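Local atomic coordinates of ABC transporter substrate binding protein (Ribose) (Agrobacterium vitis, PDB entry 5DKV), a protein that binds the sugar alpha-D-tagatopyranose and probably serves as the solute-binding component of an ABC transporter. Residues V165-P170 and Q177-F182; G181-M186 and L195-N200; K47-A52 and Y282-A287; D39-T44 and T114-I119; G122-G127 and D132-Y137. One frame throughout, in Å; residues are numbered along the deposited sequence.

Contacts 1, 3 and 4 are buried, whereas contacts 2 and 5 are partly buried. Contacts 1 and 2 sit on the same helix, 173-186, with centres about 6 Å apart, and the carboxylate of Glu-179 joins them. Contacts 3 and 4 use successive parts of helix 40-56: its first turn faces the sugar in contact 4, and further along it meets another helix through apolar side chains in contact 3. Contacts 1 and 4 both hold the tagatopyranose, the former by an arginine and the latter by two aspartates. Contact 5 is a loop held by polar bonds and anchored by two tyrosines, Tyr-124 and Tyr-137, whose hydroxyls reach contact 4.

Contact 1 of 5, residues V165-P170 and Q177-F182; sequences VSNVKP and QREQGF. With T6T (alpha-D-tagatopyranose), chain E.
The ring of Phe-182 meets Val-165 obliquely: methyl CG2 of the valine lies 3.4 Å from ring atom CD1, coming from the opposite direction to the phenylalanine side chain. One face of the same ring carries CG of Met-186, set toward the rim. The amide of Asn-167 is used in its own plane, where ND2 donates to Glu-179 OE1 at 2.9 Å. Amide and carboxylate are turned 52° against each other, and the oxygen is met on its anti side. Because the Glu-179 chain leaves with CG anti to the backbone N (chi1 176°) and then runs extended, OE1 arrives beside the strand end. This is the strand-to-helix half of a beta-alpha-beta unit, strand 161-167 followed by helix 173-186, in the Rossmann-like fold of periplasmic sugar-binding proteins. Both ends of the Asn-167 amide are engaged: ND2 also donates to Thr-175 O, and OD1 accepts from Val-168 N at 2.8 Å, which fixes the rotation of the group. Glu-179 OE2 turns to Thr-197 and Lys-183. From the residue before Glu-179, the guanidinium of Arg-178 reaches into the cleft and offers its edge to the sugar, NH1 to O3 at 3.0 Å and NH2 to O4 at 2.8 Å, both bonds fairly straight. Its NE is bonded to Asn-142 OD1 and NH1 also to Ala-227 O, partners that steady the arginine behind the ligand.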
# COMPACT_ATOMS: atom_id res chain seq x y z
N VAL A 165 -4.79 -15.85 -3.82
CA VAL A 165 -4.35 -14.47 -3.72
C VAL A 165 -4.00 -13.93 -5.11
O VAL A 165 -3.21 -14.53 -5.86
CB VAL A 165 -3.11 -14.34 -2.82
CG1 VAL A 165 -2.66 -12.86 -2.71
CG2 VAL A 165 -3.36 -14.94 -1.41
N SER A 166 -4.61 -12.81 -5.45
CA SER A 166 -4.26 -12.05 -6.62
C SER A 166 -3.27 -11.00 -6.14
O SER A 166 -3.60 -10.20 -5.27
CB SER A 166 -5.52 -11.43 -7.25
OG SER A 166 -5.22 -10.51 -8.27
N ASN A 167 -2.05 -11.05 -6.64
CA ASN A 167 -0.98 -10.19 -6.15
C ASN A 167 -0.19 -9.55 -7.27
O ASN A 167 -0.42 -9.81 -8.46
CB ASN A 167 -0.05 -11.00 -5.26
CG ASN A 167 0.57 -10.19 -4.16
OD1 ASN A 167 0.52 -8.96 -4.17
ND2 ASN A 167 1.15 -10.87 -3.19
N VAL A 168 0.73 -8.67 -6.90
CA VAL A 168 1.43 -7.84 -7.87
C VAL A 168 2.61 -8.57 -8.50
O VAL A 168 2.56 -8.97 -9.67
CB VAL A 168 1.91 -6.53 -7.18
CG1 VAL A 168 2.64 -5.64 -8.17
CG2 VAL A 168 0.73 -5.78 -6.62
N LYS A 169 3.65 -8.77 -7.71
CA LYS A 169 4.91 -9.33 -8.19
C LYS A 169 5.71 -9.76 -6.97
O LYS A 169 5.71 -9.03 -5.98
CB LYS A 169 5.61 -8.27 -9.05
CG LYS A 169 7.06 -7.93 -8.79
CD LYS A 169 7.32 -6.42 -8.84
CE LYS A 169 6.96 -5.76 -10.15
NZ LYS A 169 7.48 -4.35 -10.20
N PRO A 170 6.38 -10.93 -7.01
CA PRO A 170 7.25 -11.26 -5.87
C PRO A 170 8.25 -10.15 -5.57
O PRO A 170 8.77 -9.52 -6.49
CB PRO A 170 8.00 -12.51 -6.34
CG PRO A 170 7.16 -13.09 -7.44
CD PRO A 170 6.46 -11.92 -8.09
N GLN A 177 4.27 -9.11 2.28
CA GLN A 177 3.88 -9.27 3.67
C GLN A 177 2.39 -9.62 3.76
O GLN A 177 1.99 -10.44 4.58
CB GLN A 177 4.18 -8.01 4.48
CG GLN A 177 5.65 -7.91 4.86
CD GLN A 177 5.96 -6.64 5.61
OE1 GLN A 177 5.46 -5.58 5.26
NE2 GLN A 177 6.72 -6.75 6.70
N ARG A 178 1.56 -9.00 2.90
CA ARG A 178 0.14 -9.29 2.92
C ARG A 178 -0.12 -10.73 2.51
O ARG A 178 -0.95 -11.40 3.11
CB ARG A 178 -0.63 -8.35 1.99
CG ARG A 178 -0.54 -6.91 2.41
CD ARG A 178 -1.07 -5.93 1.37
NE ARG A 178 -0.58 -4.59 1.70
CZ ARG A 178 -0.56 -3.55 0.89
NH1 ARG A 178 -1.04 -3.63 -0.34
NH2 ARG A 178 -0.08 -2.39 1.34
N GLU A 179 0.59 -11.20 1.50
CA GLU A 179 0.42 -12.59 1.09
C GLU A 179 0.88 -13.56 2.20
O GLU A 179 0.23 -14.57 2.46
CB GLU A 179 1.19 -12.87 -0.20
CG GLU A 179 1.11 -14.33 -0.61
CD GLU A 179 1.66 -14.60 -2.00
OE1 GLU A 179 1.96 -13.63 -2.73
OE2 GLU A 179 1.79 -15.79 -2.37
N GLN A 180 1.99 -13.26 2.86
CA GLN A 180 2.46 -14.11 3.96
C GLN A 180 1.45 -14.16 5.10
O GLN A 180 1.20 -15.23 5.67
CB GLN A 180 3.82 -13.64 4.48
CG GLN A 180 4.99 -13.94 3.53
CD GLN A 180 5.20 -15.43 3.24
OE1 GLN A 180 5.36 -16.25 4.15
NE2 GLN A 180 5.19 -15.78 1.95
N GLY A 181 0.86 -13.02 5.43
CA GLY A 181 -0.08 -12.97 6.54
C GLY A 181 -1.34 -13.72 6.17
O GLY A 181 -1.93 -14.44 6.97
N PHE A 182 -1.77 -13.55 4.93
CA PHE A 182 -2.95 -14.24 4.45
C PHE A 182 -2.74 -15.75 4.53
O PHE A 182 -3.60 -16.48 5.01
CB PHE A 182 -3.25 -13.83 3.01
CG PHE A 182 -4.43 -14.55 2.40
CD1 PHE A 182 -4.26 -15.76 1.74
CD2 PHE A 182 -5.70 -13.98 2.45
CE1 PHE A 182 -5.36 -16.42 1.17
CE2 PHE A 182 -6.78 -14.60 1.88
CZ PHE A 182 -6.62 -15.84 1.23
O3 T6T E . -1.49 -1.11 -1.85
C3 T6T E . -0.86 0.14 -2.10
C4 T6T E . 0.48 0.14 -1.50
O4 T6T E . 0.36 -0.04 -0.04
C5 T6T E . 1.30 -0.92 -2.09
O5 T6T E . 2.65 -0.87 -1.61
C6 T6T E . 1.42 -0.77 -3.60
O6 T6T E . 0.09 -0.72 -4.19
C2 T6T E . -0.71 0.35 -3.62
O2 T6T E . -0.12 1.61 -3.82
C1 T6T E . -1.97 0.24 -4.38
O1 T6T E . -2.91 1.18 -3.99

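Contact 2 of 5, residues G181-M186 and L195-N200; sequences GFKSEM and LETQFN
Lys-183 and Thr-197 cross at a slant between the helix and the last strand of the beta-alpha-beta unit formed by strand 161-167, helix 173-186 and strand 192-199. That last strand is the outermost one on its side of the sheet, and the CA atoms of the two residues are still 10.2 Å apart, so a long side chain has to cover the distance. The lysine does this fully extended beyond CG, reaching out from the helix until NZ stands 3.3 Å from Thr-197 OG1 and CE 3.6 Å from the same OG1. The threonine stands with OG1 beside its own backbone N and anti to the carbonyl carbon (chi1 -60°), which turns the hydroxyl to the lysine. The firm polar partner of both groups is Glu-179 OE2, one helical turn before Lys-183: it forms a salt bridge with NZ and a hydrogen bond with OG1, so the carboxylate oxygen, the ammonium and the hydroxyl make a compact triangle. A water supplies a second link across the gap. It accepts from Lys-183 NZ at 2.7 Å and from Thr-197 N at 3.0 Å, and so occupies the backbone N-H of the threonine. The remaining branch of Thr-197 serves an apolar role, its methyl CG2 lying 3.6 Å above the plane of the Phe-199 ring, over one face and displaced toward the rim.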
# COMPACT_ATOMS: atom_id res chain seq x y z
N GLY A 181 0.86 -13.02 5.43
CA GLY A 181 -0.08 -12.97 6.54
C GLY A 181 -1.34 -13.72 6.17
O GLY A 181 -1.93 -14.44 6.97
N PHE A 182 -1.77 -13.55 4.93
CA PHE A 182 -2.95 -14.24 4.45
C PHE A 182 -2.74 -15.75 4.53
O PHE A 182 -3.60 -16.48 5.01
CB PHE A 182 -3.25 -13.83 3.01
CG PHE A 182 -4.43 -14.55 2.40
CD1 PHE A 182 -4.26 -15.76 1.74
CD2 PHE A 182 -5.70 -13.98 2.45
CE1 PHE A 182 -5.36 -16.42 1.17
CE2 PHE A 182 -6.78 -14.60 1.88
CZ PHE A 182 -6.62 -15.84 1.23
N LYS A 183 -1.60 -16.23 4.02
CA LYS A 183 -1.36 -17.67 3.97
C LYS A 183 -1.14 -18.28 5.35
O LYS A 183 -1.59 -19.41 5.61
CB LYS A 183 -0.17 -17.99 3.07
CG LYS A 183 -0.51 -17.83 1.58
CD LYS A 183 0.67 -18.18 0.67
CE LYS A 183 0.23 -18.27 -0.79
NZ LYS A 183 1.41 -18.45 -1.70
N SER A 184 -0.47 -17.55 6.23
CA SER A 184 -0.28 -18.06 7.58
C SER A 184 -1.61 -18.16 8.34
O SER A 184 -1.86 -19.12 9.08
CB SER A 184 0.75 -17.21 8.35
OG SER A 184 0.34 -15.87 8.51
N GLU A 185 -2.49 -17.18 8.15
CA GLU A 185 -3.82 -17.24 8.76
C GLU A 185 -4.63 -18.38 8.14
O GLU A 185 -5.22 -19.18 8.86
CB GLU A 185 -4.54 -15.89 8.61
CG GLU A 185 -6.03 -15.87 9.03
CD GLU A 185 -6.30 -16.14 10.51
OE1 GLU A 185 -7.25 -16.91 10.82
OE2 GLU A 185 -5.60 -15.55 11.38
N MET A 186 -4.63 -18.49 6.81
CA MET A 186 -5.44 -19.53 6.18
C MET A 186 -4.96 -20.92 6.58
O MET A 186 -5.74 -21.88 6.60
CB MET A 186 -5.44 -19.40 4.64
CG MET A 186 -6.32 -18.28 4.06
SD MET A 186 -7.97 -18.35 4.81
CE MET A 186 -8.94 -17.41 3.65
N LEU A 195 -5.14 -21.92 -3.46
CA LEU A 195 -4.57 -22.22 -4.76
C LEU A 195 -3.37 -21.31 -5.02
O LEU A 195 -3.10 -20.38 -4.25
CB LEU A 195 -5.63 -22.05 -5.86
CG LEU A 195 -6.93 -22.85 -5.69
CD1 LEU A 195 -7.91 -22.52 -6.82
CD2 LEU A 195 -6.68 -24.33 -5.64
N GLU A 196 -2.67 -21.54 -6.14
CA GLU A 196 -1.48 -20.76 -6.45
C GLU A 196 -1.78 -19.28 -6.64
O GLU A 196 -2.73 -18.89 -7.32
CB GLU A 196 -0.78 -21.31 -7.70
CG GLU A 196 0.60 -20.73 -7.93
CD GLU A 196 1.34 -21.35 -9.09
OE1 GLU A 196 0.84 -22.35 -9.67
OE2 GLU A 196 2.42 -20.84 -9.44
N THR A 197 -0.94 -18.45 -6.04
CA THR A 197 -1.00 -17.01 -6.23
C THR A 197 -0.85 -16.65 -7.70
O THR A 197 -0.01 -17.21 -8.40
CB THR A 197 0.10 -16.34 -5.41
OG1 THR A 197 -0.13 -16.66 -4.03
CG2 THR A 197 0.10 -14.83 -5.60
N GLN A 198 -1.67 -15.71 -8.14
CA GLN A 198 -1.60 -15.16 -9.49
C GLN A 198 -1.00 -13.76 -9.45
O GLN A 198 -1.53 -12.88 -8.77
CB GLN A 198 -3.00 -15.10 -10.10
CG GLN A 198 -3.70 -16.44 -10.16
CD GLN A 198 -2.98 -17.39 -11.06
OE1 GLN A 198 -2.83 -17.14 -12.26
NE2 GLN A 198 -2.51 -18.50 -10.49
N PHE A 199 0.09 -13.55 -10.19
CA PHE A 199 0.78 -12.27 -10.17
C PHE A 199 0.45 -11.48 -11.41
O PHE A 199 0.59 -11.98 -12.51
CB PHE A 199 2.30 -12.47 -10.06
CG PHE A 199 2.74 -12.99 -8.72
CD1 PHE A 199 2.77 -12.16 -7.63
CD2 PHE A 199 3.12 -14.32 -8.55
CE1 PHE A 199 3.16 -12.62 -6.38
CE2 PHE A 199 3.51 -14.79 -7.30
CZ PHE A 199 3.54 -13.95 -6.22
N ASN A 200 -0.02 -10.25 -11.22
CA ASN A 200 -0.53 -9.45 -12.34
C ASN A 200 0.36 -8.27 -12.74
O ASN A 200 0.01 -7.52 -13.66
CB ASN A 200 -1.92 -8.91 -12.02
CG ASN A 200 -1.97 -8.14 -10.68
OD1 ASN A 200 -1.19 -7.22 -10.46
ND2 ASN A 200 -2.87 -8.54 -9.80
O HOH W 1 1.07 -19.66 -4.12

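Contact 3 of 5, residues K47-A52 and Y282-A287; sequences KGAEAA and YGVISA
Val-284 faces Ala-49 and Ala-52, one helical turn apart, and touches each with a different part of its fork. Methyl CG2 packs 3.6 Å from Ala-49 CB and equally close to the carbonyl O of Ala-49, while the branching carbon CB of Val-284 lies 3.7 Å from Ala-52 CB. Ile-285 touches the same alanine methyl with its chain end, CD1 3.9 Å from Ala-52 CB. With both torsions near -62° the isoleucine chain folds back toward the neighbouring helix, although its CB sets off along the flank. Small side chains let the axes of segments 47-52 and 282-287 approach to 8.1 Å, 38° apart, running broadly in the same direction. These helices lie side by side on one face of the parallel sheet in the N-terminal alpha/beta lobe of the periplasmic sugar-binding protein fold, so the late helix 276-291 returns to strands from early in the chain. Val-284 reaches Ile-30, Ile-60 and Leu-89 on three of those strands, and Ala-49 rests on Leu-32. Ile-56, further along helix 40-56, covers Val-284 and Ile-285. Behind the interface, Ser-286 OG donates back to Tyr-282 O at 2.7 Å, on the opposite face of that carbonyl from Ser-286 N.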
# COMPACT_ATOMS: atom_id res chain seq x y z
N LYS A 47 -2.12 13.88 -0.19
CA LYS A 47 -3.06 14.80 0.43
C LYS A 47 -2.73 15.00 1.92
O LYS A 47 -2.68 16.14 2.43
CB LYS A 47 -4.50 14.27 0.26
CG LYS A 47 -5.58 15.13 0.82
CD LYS A 47 -6.94 14.54 0.44
CE LYS A 47 -8.09 15.40 0.98
NZ LYS A 47 -9.42 14.94 0.45
N GLY A 48 -2.49 13.90 2.61
CA GLY A 48 -2.09 13.94 4.02
C GLY A 48 -0.79 14.71 4.22
O GLY A 48 -0.64 15.49 5.13
N ALA A 49 0.16 14.47 3.33
CA ALA A 49 1.43 15.17 3.41
C ALA A 49 1.24 16.69 3.22
O ALA A 49 1.90 17.49 3.89
CB ALA A 49 2.38 14.63 2.38
N GLU A 50 0.38 17.11 2.30
CA GLU A 50 0.16 18.56 2.10
C GLU A 50 -0.52 19.17 3.32
O GLU A 50 -0.25 20.32 3.68
CB GLU A 50 -0.67 18.82 0.84
CG GLU A 50 -0.00 18.43 -0.50
CD GLU A 50 1.06 19.43 -0.98
OE1 GLU A 50 1.27 20.49 -0.32
OE2 GLU A 50 1.69 19.13 -2.03
N ALA A 51 -1.38 18.41 3.97
CA ALA A 51 -2.07 18.92 5.14
C ALA A 51 -1.06 19.14 6.28
O ALA A 51 -1.10 20.18 6.96
CB ALA A 51 -3.19 17.99 5.55
N ALA A 52 -0.17 18.18 6.49
CA ALA A 52 0.87 18.33 7.52
C ALA A 52 1.81 19.47 7.15
O ALA A 52 2.21 20.26 8.00
CB ALA A 52 1.64 17.01 7.70
N TYR A 282 2.16 11.84 8.96
CA TYR A 282 3.20 11.54 9.94
C TYR A 282 4.57 11.54 9.30
O TYR A 282 5.55 11.89 9.93
CB TYR A 282 2.92 10.22 10.66
CG TYR A 282 1.96 10.44 11.81
CD1 TYR A 282 0.58 10.46 11.61
CD2 TYR A 282 2.43 10.65 13.09
CE1 TYR A 282 -0.28 10.68 12.67
CE2 TYR A 282 1.56 10.90 14.16
CZ TYR A 282 0.21 10.90 13.94
OH TYR A 282 -0.64 11.11 15.00
N GLY A 283 4.65 11.21 8.01
CA GLY A 283 5.92 11.37 7.32
C GLY A 283 6.42 12.81 7.32
O GLY A 283 7.59 13.06 7.62
N VAL A 284 5.57 13.76 6.96
CA VAL A 284 5.98 15.16 6.93
C VAL A 284 6.27 15.69 8.33
O VAL A 284 7.28 16.37 8.53
CB VAL A 284 4.92 16.03 6.25
CG1 VAL A 284 5.20 17.53 6.47
CG2 VAL A 284 4.89 15.70 4.79
N ILE A 285 5.40 15.41 9.30
CA ILE A 285 5.67 15.88 10.66
C ILE A 285 6.98 15.30 11.21
O ILE A 285 7.73 16.00 11.86
CB ILE A 285 4.54 15.53 11.63
CG1 ILE A 285 3.22 16.21 11.20
CG2 ILE A 285 4.90 15.97 13.03
CD1 ILE A 285 3.26 17.75 11.18
N SER A 286 7.24 14.02 10.96
CA SER A 286 8.47 13.40 11.43
C SER A 286 9.69 14.03 10.75
O SER A 286 10.73 14.23 11.36
CB SER A 286 8.43 11.89 11.16
OG SER A 286 7.37 11.26 11.89
N ALA A 287 9.58 14.34 9.46
CA ALA A 287 10.69 15.03 8.80
C ALA A 287 10.93 16.39 9.44
O ALA A 287 12.07 16.75 9.70
CB ALA A 287 10.45 15.20 7.35

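Contact 4 of 5, residues D39-T44 and T114-I119; sequences DAFYIT and TVDTFI. With T6T (alpha-D-tagatopyranose), chain E.
Phe-41 lays the corner of its ring against the carboxylate of Asp-116, CE2 lying 3.4 Å from CG with the two planes 51° apart. The same ring carries sugar atom O4 above one face, toward the rim. Tyr-42 brings its hydroxyl to Asp-116 as well, a weak hydrogen bond from OH to OD2 of 2.7 Å, its ring standing steeply across the carboxylate. Asp-116 CG stands anti to the backbone N (chi1 -176°), which carries the carboxylate to Tyr-42 and to the tagatopyranose, held with both oxygens: O4 donates to OD1 and O5 to OD2, each at 2.7 Å. At the other end of the sugar Asp-39 mirrors this, taking O1 on OD1 (2.8 Å) and O2 on OD2 (2.7 Å), while OD1 also accepts from Phe-41 N as the N-cap of helix 40-56. This is one wall of the sugar pocket of a periplasmic binding protein. The first turn of helix 40-56 and the loop leaving strand 112-115 form it, with helix 276-291 behind Phe-41 and helix 173-186 touching Asp-116 and Thr-117.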
# COMPACT_ATOMS: atom_id res chain seq x y z
N ASP A 39 -2.29 6.43 -8.66
CA ASP A 39 -2.62 5.38 -7.72
C ASP A 39 -3.25 6.12 -6.56
O ASP A 39 -2.63 6.96 -5.92
CB ASP A 39 -1.34 4.61 -7.32
CG ASP A 39 -1.56 3.51 -6.28
OD1 ASP A 39 -2.56 3.55 -5.52
OD2 ASP A 39 -0.71 2.60 -6.21
N ALA A 40 -4.52 5.83 -6.31
CA ALA A 40 -5.29 6.54 -5.30
C ALA A 40 -4.66 6.46 -3.91
O ALA A 40 -4.80 7.37 -3.11
CB ALA A 40 -6.72 6.01 -5.27
N PHE A 41 -3.92 5.39 -3.65
CA PHE A 41 -3.23 5.26 -2.37
C PHE A 41 -2.20 6.37 -2.22
O PHE A 41 -2.15 7.08 -1.20
CB PHE A 41 -2.54 3.90 -2.26
CG PHE A 41 -1.68 3.74 -1.03
CD1 PHE A 41 -2.23 3.43 0.18
CD2 PHE A 41 -0.30 3.83 -1.12
CE1 PHE A 41 -1.46 3.25 1.31
CE2 PHE A 41 0.50 3.65 0.01
CZ PHE A 41 -0.08 3.37 1.23
N TYR A 42 -1.37 6.55 -3.24
CA TYR A 42 -0.32 7.55 -3.15
C TYR A 42 -0.89 8.96 -3.28
O TYR A 42 -0.35 9.92 -2.73
CB TYR A 42 0.76 7.29 -4.19
CG TYR A 42 1.54 6.02 -3.89
CD1 TYR A 42 2.32 5.91 -2.72
CD2 TYR A 42 1.49 4.93 -4.73
CE1 TYR A 42 3.01 4.75 -2.43
CE2 TYR A 42 2.18 3.75 -4.42
CZ TYR A 42 2.94 3.67 -3.28
OH TYR A 42 3.60 2.49 -3.05
N ILE A 43 -1.97 9.09 -4.03
CA ILE A 43 -2.62 10.40 -4.17
C ILE A 43 -3.15 10.84 -2.83
O ILE A 43 -3.01 12.01 -2.46
CB ILE A 43 -3.73 10.33 -5.25
CG1 ILE A 43 -3.06 10.18 -6.62
CG2 ILE A 43 -4.64 11.56 -5.24
CD1 ILE A 43 -4.02 9.77 -7.73
N THR A 44 -3.74 9.91 -2.09
CA THR A 44 -4.28 10.22 -0.76
C THR A 44 -3.15 10.44 0.25
O THR A 44 -3.25 11.32 1.10
CB THR A 44 -5.23 9.10 -0.31
OG1 THR A 44 -6.22 8.93 -1.32
CG2 THR A 44 -5.89 9.45 0.98
N THR A 114 11.22 6.29 4.75
CA THR A 114 10.47 5.54 3.73
C THR A 114 9.02 5.36 4.24
O THR A 114 8.74 5.14 5.43
CB THR A 114 11.12 4.18 3.33
OG1 THR A 114 11.00 3.21 4.38
CG2 THR A 114 12.59 4.37 3.00
N VAL A 115 8.11 5.58 3.32
CA VAL A 115 6.69 5.51 3.56
C VAL A 115 6.14 4.37 2.71
O VAL A 115 6.56 4.19 1.56
CB VAL A 115 5.97 6.85 3.22
CG1 VAL A 115 6.33 7.93 4.25
CG2 VAL A 115 6.29 7.36 1.80
N ASP A 116 5.23 3.59 3.30
CA ASP A 116 4.56 2.44 2.66
C ASP A 116 5.47 1.22 2.55
O ASP A 116 5.24 0.19 3.20
CB ASP A 116 3.99 2.82 1.29
CG ASP A 116 3.21 1.70 0.66
OD1 ASP A 116 2.44 1.02 1.38
OD2 ASP A 116 3.35 1.54 -0.58
N THR A 117 6.52 1.36 1.74
CA THR A 117 7.49 0.31 1.48
C THR A 117 8.83 0.64 2.14
O THR A 117 9.04 1.77 2.60
CB THR A 117 7.71 0.16 -0.01
OG1 THR A 117 8.05 1.44 -0.55
CG2 THR A 117 6.45 -0.37 -0.67
N PHE A 118 9.74 -0.33 2.16
CA PHE A 118 11.04 -0.15 2.79
C PHE A 118 12.19 -0.61 1.92
O PHE A 118 12.00 -1.26 0.90
CB PHE A 118 11.09 -0.87 4.16
CG PHE A 118 10.89 -2.39 4.12
CD1 PHE A 118 11.91 -3.22 3.71
CD2 PHE A 118 9.72 -2.96 4.60
CE1 PHE A 118 11.75 -4.61 3.72
CE2 PHE A 118 9.56 -4.35 4.63
CZ PHE A 118 10.58 -5.16 4.18
N ILE A 119 13.39 -0.16 2.29
CA ILE A 119 14.63 -0.75 1.79
C ILE A 119 15.30 -1.55 2.90
O ILE A 119 14.96 -1.42 4.08
CB ILE A 119 15.62 0.30 1.23
CG1 ILE A 119 15.98 1.34 2.29
CG2 ILE A 119 15.01 0.96 -0.01
CD1 ILE A 119 17.20 2.14 1.95
O3 T6T E . -1.49 -1.11 -1.85
C3 T6T E . -0.86 0.14 -2.10
C4 T6T E . 0.48 0.14 -1.50
O4 T6T E . 0.36 -0.04 -0.04
C5 T6T E . 1.30 -0.92 -2.09
O5 T6T E . 2.65 -0.87 -1.61
C6 T6T E . 1.42 -0.77 -3.60
O6 T6T E . 0.09 -0.72 -4.19
C2 T6T E . -0.71 0.35 -3.62
O2 T6T E . -0.12 1.61 -3.82
C1 T6T E . -1.97 0.24 -4.38
O1 T6T E . -2.91 1.18 -3.99

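Contact 5 of 5, residues G122-G127 and D132-Y137; sequences GDYQTG and DFPLSY
Asp-132 sends CG out anti to its backbone N (chi1 -169°), which swings the carboxylate to the turn at Thr-126 and Gly-127. There OD1 accepts from Thr-126 N on its syn lone pair (2.9 Å) and, from above the carboxylate plane, from Thr-126 OG1 (2.8 Å); OD2 takes Gly-127 N at 2.9 Å. Gln-125 bends at chi2 (-66°), which lets NE2 donate to Pro-134 O at 3.0 Å, while its backbone N meets Asp-132 O at 3.0 Å. Tyr-124 lies between the arms of this loop: Pro-134 CB sits over the centre of one face, 3.7 Å from the ring centroid, a CH-pi contact, and Gly-122 O lies over the opposite face. Ser-136 comes in at the ring edge, and Tyr-137 CB packs 3.6 Å from Tyr-124 CE2. The whole is a loop joining strands 112-115 and 137-140. Tyr-124 OH is hydrogen-bonded to Thr-114 OG1 on the first strand, and Phe-133 packs on helix 99-107.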
# COMPACT_ATOMS: atom_id res chain seq x y z
N GLY A 122 13.74 -2.79 6.49
CA GLY A 122 12.82 -1.83 7.07
C GLY A 122 13.12 -1.55 8.54
O GLY A 122 12.40 -0.77 9.16
N ASP A 123 14.18 -2.15 9.06
CA ASP A 123 14.70 -1.83 10.39
C ASP A 123 15.81 -0.81 10.23
O ASP A 123 16.88 -1.12 9.66
CB ASP A 123 15.20 -3.09 11.11
CG ASP A 123 14.10 -4.06 11.39
OD1 ASP A 123 13.06 -3.64 11.93
OD2 ASP A 123 14.26 -5.25 11.05
N TYR A 124 15.55 0.40 10.70
CA TYR A 124 16.48 1.51 10.46
C TYR A 124 17.15 2.02 11.74
O TYR A 124 16.66 1.80 12.84
CB TYR A 124 15.74 2.65 9.81
CG TYR A 124 15.07 2.35 8.48
CD1 TYR A 124 15.63 1.48 7.54
CD2 TYR A 124 13.86 2.95 8.16
CE1 TYR A 124 14.98 1.23 6.31
CE2 TYR A 124 13.23 2.73 6.96
CZ TYR A 124 13.79 1.85 6.03
OH TYR A 124 13.16 1.63 4.82
N GLN A 125 18.27 2.72 11.56
CA GLN A 125 19.02 3.32 12.66
C GLN A 125 19.41 2.27 13.70
O GLN A 125 19.49 2.57 14.88
CB GLN A 125 18.22 4.44 13.32
CG GLN A 125 17.85 5.56 12.37
CD GLN A 125 19.05 6.34 11.88
OE1 GLN A 125 19.84 6.85 12.66
NE2 GLN A 125 19.20 6.42 10.56
N THR A 126 19.66 1.05 13.25
CA THR A 126 20.10 -0.01 14.15
C THR A 126 21.62 -0.00 14.34
O THR A 126 22.13 -0.59 15.30
CB THR A 126 19.70 -1.39 13.62
OG1 THR A 126 20.50 -1.72 12.47
CG2 THR A 126 18.24 -1.40 13.23
N GLY A 127 22.33 0.64 13.42
CA GLY A 127 23.78 0.70 13.47
C GLY A 127 24.47 -0.32 12.57
O GLY A 127 25.70 -0.33 12.48
N ASP A 132 20.29 0.88 6.28
CA ASP A 132 20.04 1.25 7.67
C ASP A 132 19.89 2.76 7.85
O ASP A 132 19.48 3.23 8.91
CB ASP A 132 21.18 0.73 8.56
CG ASP A 132 20.89 0.85 10.04
OD1 ASP A 132 19.91 0.22 10.51
OD2 ASP A 132 21.65 1.56 10.74
N PHE A 133 20.17 3.53 6.80
CA PHE A 133 20.31 4.97 6.97
C PHE A 133 19.03 5.82 6.95
O PHE A 133 19.09 6.96 7.41
CB PHE A 133 21.29 5.51 5.92
CG PHE A 133 20.98 5.05 4.53
CD1 PHE A 133 20.03 5.70 3.77
CD2 PHE A 133 21.62 3.94 3.99
CE1 PHE A 133 19.73 5.28 2.51
CE2 PHE A 133 21.31 3.51 2.73
CZ PHE A 133 20.37 4.19 1.98
N PRO A 134 17.88 5.32 6.44
CA PRO A 134 16.66 6.12 6.62
C PRO A 134 16.37 6.30 8.12
O PRO A 134 16.88 5.54 8.94
CB PRO A 134 15.57 5.30 5.90
CG PRO A 134 16.38 4.44 4.89
CD PRO A 134 17.60 4.08 5.68
N LEU A 135 15.58 7.31 8.48
CA LEU A 135 15.33 7.59 9.88
C LEU A 135 14.14 6.83 10.43
O LEU A 135 14.08 6.57 11.63
CB LEU A 135 15.07 9.08 10.08
CG LEU A 135 16.24 10.01 9.82
CD1 LEU A 135 15.73 11.43 9.70
CD2 LEU A 135 17.26 9.90 10.93
N SER A 136 13.21 6.47 9.55
CA SER A 136 11.96 5.86 9.96
C SER A 136 11.28 5.16 8.81
O SER A 136 11.50 5.51 7.66
CB SER A 136 11.04 6.93 10.53
OG SER A 136 9.88 6.37 11.13
N TYR A 137 10.44 4.19 9.15
CA TYR A 137 9.59 3.47 8.23
C TYR A 137 8.15 3.63 8.71
O TYR A 137 7.82 3.20 9.82
CB TYR A 137 9.97 1.98 8.19
CG TYR A 137 9.05 1.12 7.35
CD1 TYR A 137 8.53 1.58 6.16
CD2 TYR A 137 8.69 -0.15 7.77
CE1 TYR A 137 7.68 0.78 5.39
CE2 TYR A 137 7.85 -0.94 7.02
CZ TYR A 137 7.35 -0.46 5.82
OH TYR A 137 6.51 -1.24 5.07